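Local coordinates for protein L-methionine gamma-lyase (Fusobacterium nucleatum subsp. nucleatum, PDB 6LXU) that belongs to the PLP-dependent enzymes of Cys/Met metabolism and carries its pyridoxal phosphate cofactor covalently bound to a lysine, at residues G19-L24 with T66-E71. Residues are numbered along the deposited sequence; the frame is centred on the assembly and turned at random.
Sequences GTLKNL and TTTVLE
Val69 lays its CG2 methyl against the backbone of Gly19 to Leu21. That one methyl meets three things: the carbonyl oxygen of Gly19, the backbone N of Leu21, with CG2 to N at 3.6 Å, and the Leu21 side chain, whose CG comes within 3.8 Å of Val69 CG2. The first torsion of Val69 (chi1 170°) sets CG2 beside its own backbone N and sends CG1 anti to that N, where CG1 lies near Gly19 O and, more loosely, the CA of Thr20. The side chains of Leu21 and Val69 run alongside each other, pointing opposite ways, and CB and CG of Leu21 both rest against Val69 CG2.

Thr68, the residue before Val69 on the helix, completes the patch: Leu21 CD1 reaches Thr68 CG2 at 3.9 Å, the two side chains crossing at about a right angle. Thr68 offers its methyl here while its hydroxyl turns to Tyr57 OH and to Asn64 O; Tyr57 also touches Leu21. On the backbone, Gly19 O approaches Val69 CA at 3.6 Å in a CA-H...O contact with an angle at H of 154°, and the same oxygen takes a weak hydrogen bond from Asn72 ND2. Gly19, with positive phi (81°), has its CA 5.1 Å from Val69 CA, the closest backbone approach of the two segments.

In this fold of the PLP-dependent aminotransferase clan, the contact joins the loop after helix 11-17 to helix 65-78. Val69 also packs on Met30 and Ile257, and Leu21 on Tyr25 of the second subunit, so segment 19-24 touches both that helix and another chain of the tetramer. Only 198 Å² is buried between the segments, through apolar contacts and one CA-H...O contact, which implies little directional polar bonding across them.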
ATOM      1  N   GLY A  19     -17.702  -3.745 -14.036  1.00 14.33           N
ATOM      2  CA  GLY A  19     -17.321  -4.780 -13.103  1.00 15.62           C
ATOM      3  C   GLY A  19     -17.313  -4.357 -11.658  1.00 16.30           C
ATOM      4  O   GLY A  19     -17.027  -5.187 -10.788  1.00 16.39           O
ATOM      5  N   THR A  20     -17.679  -3.108 -11.372  1.00 18.40           N
ATOM      6  CA  THR A  20     -17.639  -2.582 -10.012  1.00 19.63           C
ATOM      7  C   THR A  20     -18.556  -3.369  -9.097  1.00 19.60           C
ATOM      8  O   THR A  20     -19.616  -3.843  -9.511  1.00 21.08           O
ATOM      9  CB  THR A  20     -18.180  -1.151  -9.910  1.00 21.03           C
ATOM     10  OG1 THR A  20     -19.559  -1.131 -10.322  1.00 23.04           O
ATOM     11  CG2 THR A  20     -17.368  -0.177 -10.724  1.00 21.33           C
ATOM     12  N   LEU A  21     -18.144  -3.475  -7.842  1.00 18.14           N
ATOM     13  CA  LEU A  21     -18.957  -4.050  -6.786  1.00 17.22           C
ATOM     14  C   LEU A  21     -19.277  -2.946  -5.803  1.00 17.03           C
ATOM     15  O   LEU A  21     -18.497  -2.004  -5.651  1.00 17.55           O
ATOM     16  CB  LEU A  21     -18.197  -5.159  -6.070  1.00 17.08           C
ATOM     17  CG  LEU A  21     -18.016  -6.491  -6.784  1.00 17.61           C
ATOM     18  CD1 LEU A  21     -17.163  -7.389  -5.890  1.00 17.81           C
ATOM     19  CD2 LEU A  21     -19.348  -7.143  -7.140  1.00 18.45           C
ATOM     20  N   LYS A  22     -20.408  -3.086  -5.123  1.00 16.51           N
ATOM     21  CA  LYS A  22     -20.806  -2.156  -4.067  1.00 16.20           C
ATOM     22  C   LYS A  22     -19.898  -2.263  -2.863  1.00 14.51           C
ATOM     23  O   LYS A  22     -19.298  -3.325  -2.619  1.00 14.23           O
ATOM     24  CB  LYS A  22     -22.237  -2.450  -3.585  1.00 17.93           C
ATOM     25  CG  LYS A  22     -22.896  -1.299  -2.835  1.00 20.63           C
ATOM     26  CD  LYS A  22     -23.191  -0.188  -3.824  1.00 22.14           C
ATOM     27  CE  LYS A  22     -23.653   1.095  -3.180  1.00 23.39           C
ATOM     28  NZ  LYS A  22     -23.473   2.240  -4.114  1.00 24.20           N
ATOM     29  N   ASN A  23     -19.815  -1.175  -2.103  1.00 13.27           N
ATOM     30  CA  ASN A  23     -19.225  -1.245  -0.772  1.00 12.59           C
ATOM     31  C   ASN A  23     -20.147  -0.556   0.215  1.00 12.43           C
ATOM     32  O   ASN A  23     -21.016   0.229  -0.170  1.00 13.17           O
ATOM     33  CB  ASN A  23     -17.800  -0.682  -0.763  1.00 12.22           C
ATOM     34  CG  ASN A  23     -17.754   0.819  -1.000  1.00 11.61           C
ATOM     35  OD1 ASN A  23     -17.994   1.622  -0.071  1.00 10.64           O
ATOM     36  ND2 ASN A  23     -17.437   1.211  -2.238  1.00 12.24           N
ATOM     37  N   LEU A  24     -19.972  -0.861   1.491  1.00 12.45           N
ATOM     38  CA  LEU A  24     -20.914  -0.422   2.518  1.00 12.75           C
ATOM     39  C   LEU A  24     -20.976   1.092   2.701  1.00 12.62           C
ATOM     40  O   LEU A  24     -22.005   1.622   3.109  1.00 13.56           O
ATOM     41  CB  LEU A  24     -20.568  -1.086   3.852  1.00 13.50           C
ATOM     42  CG  LEU A  24     -21.568  -0.922   5.002  1.00 14.22           C
ATOM     43  CD1 LEU A  24     -22.976  -1.359   4.616  1.00 15.15           C
ATOM     44  CD2 LEU A  24     -21.064  -1.694   6.209  1.00 14.37           C
ATOM     45  N   THR A  66     -11.937  -7.103  -4.078  1.00  5.15           N
ATOM     46  CA  THR A  66     -11.127  -6.214  -4.913  1.00  5.19           C
ATOM     47  C   THR A  66     -10.746  -6.917  -6.216  1.00  5.16           C
ATOM     48  O   THR A  66     -10.897  -6.393  -7.310  1.00  5.16           O
ATOM     49  CB  THR A  66      -9.879  -5.716  -4.164  1.00  5.30           C
ATOM     50  OG1 THR A  66     -10.257  -5.158  -2.906  1.00  5.25           O
ATOM     51  CG2 THR A  66      -9.105  -4.717  -5.007  1.00  5.50           C
ATOM     52  N   THR A  67     -10.267  -8.151  -6.082  1.00  5.11           N
ATOM     53  CA  THR A  67      -9.858  -8.925  -7.240  1.00  5.28           C
ATOM     54  C   THR A  67     -11.034  -9.226  -8.174  1.00  5.43           C
ATOM     55  O   THR A  67     -10.864  -9.226  -9.387  1.00  5.58           O
ATOM     56  CB  THR A  67      -9.167 -10.194  -6.769  1.00  5.48           C
ATOM     57  OG1 THR A  67      -8.165  -9.789  -5.833  1.00  6.08           O
ATOM     58  CG2 THR A  67      -8.539 -10.939  -7.904  1.00  5.62           C
ATOM     59  N   THR A  68     -12.206  -9.479  -7.599  1.00  5.65           N
ATOM     60  CA  THR A  68     -13.395  -9.715  -8.427  1.00  6.02           C
ATOM     61  C   THR A  68     -13.687  -8.557  -9.376  1.00  6.06           C
ATOM     62  O   THR A  68     -14.045  -8.773 -10.535  1.00  6.32           O
ATOM     63  CB  THR A  68     -14.618  -9.984  -7.545  1.00  6.34           C
ATOM     64  OG1 THR A  68     -14.387 -11.216  -6.860  1.00  6.78           O
ATOM     65  CG2 THR A  68     -15.909 -10.088  -8.358  1.00  6.62           C
ATOM     66  N   VAL A  69     -13.535  -7.333  -8.893  1.00  6.08           N
ATOM     67  CA  VAL A  69     -13.740  -6.163  -9.752  1.00  6.29           C
ATOM     68  C   VAL A  69     -12.792  -6.183 -10.933  1.00  6.05           C
ATOM     69  O   VAL A  69     -13.204  -5.967 -12.067  1.00  6.14           O
ATOM     70  CB  VAL A  69     -13.631  -4.866  -8.954  1.00  6.79           C
ATOM     71  CG1 VAL A  69     -13.601  -3.648  -9.869  1.00  7.03           C
ATOM     72  CG2 VAL A  69     -14.797  -4.769  -7.993  1.00  7.34           C
ATOM     73  N   LEU A  70     -11.518  -6.475 -10.661  1.00  5.75           N
ATOM     74  CA  LEU A  70     -10.538  -6.573 -11.727  1.00  5.70           C
ATOM     75  C   LEU A  70     -10.902  -7.654 -12.740  1.00  5.56           C
ATOM     76  O   LEU A  70     -10.807  -7.459 -13.952  1.00  5.70           O
ATOM     77  CB  LEU A  70      -9.157  -6.837 -11.128  1.00  5.71           C
ATOM     78  CG  LEU A  70      -8.028  -7.114 -12.115  1.00  5.88           C
ATOM     79  CD1 LEU A  70      -7.843  -5.958 -13.079  1.00  6.31           C
ATOM     80  CD2 LEU A  70      -6.738  -7.387 -11.356  1.00  6.14           C
ATOM     81  N   GLU A  71     -11.279  -8.814 -12.217  1.00  5.69           N
ATOM     82  CA  GLU A  71     -11.672  -9.938 -13.057  1.00  5.90           C
ATOM     83  C   GLU A  71     -12.852  -9.588 -13.959  1.00  6.04           C
ATOM     84  O   GLU A  71     -12.853  -9.891 -15.157  1.00  6.23           O
ATOM     85  CB  GLU A  71     -12.005 -11.132 -12.178  1.00  5.89           C
ATOM     86  CG  GLU A  71     -10.749 -11.720 -11.538  1.00  6.10           C
ATOM     87  CD  GLU A  71     -10.994 -12.760 -10.474  1.00  6.62           C
ATOM     88  OE1 GLU A  71     -12.117 -12.860  -9.940  1.00  7.32           O
ATOM     89  OE2 GLU A  71     -10.016 -13.478 -10.138  1.00  6.97           O
TER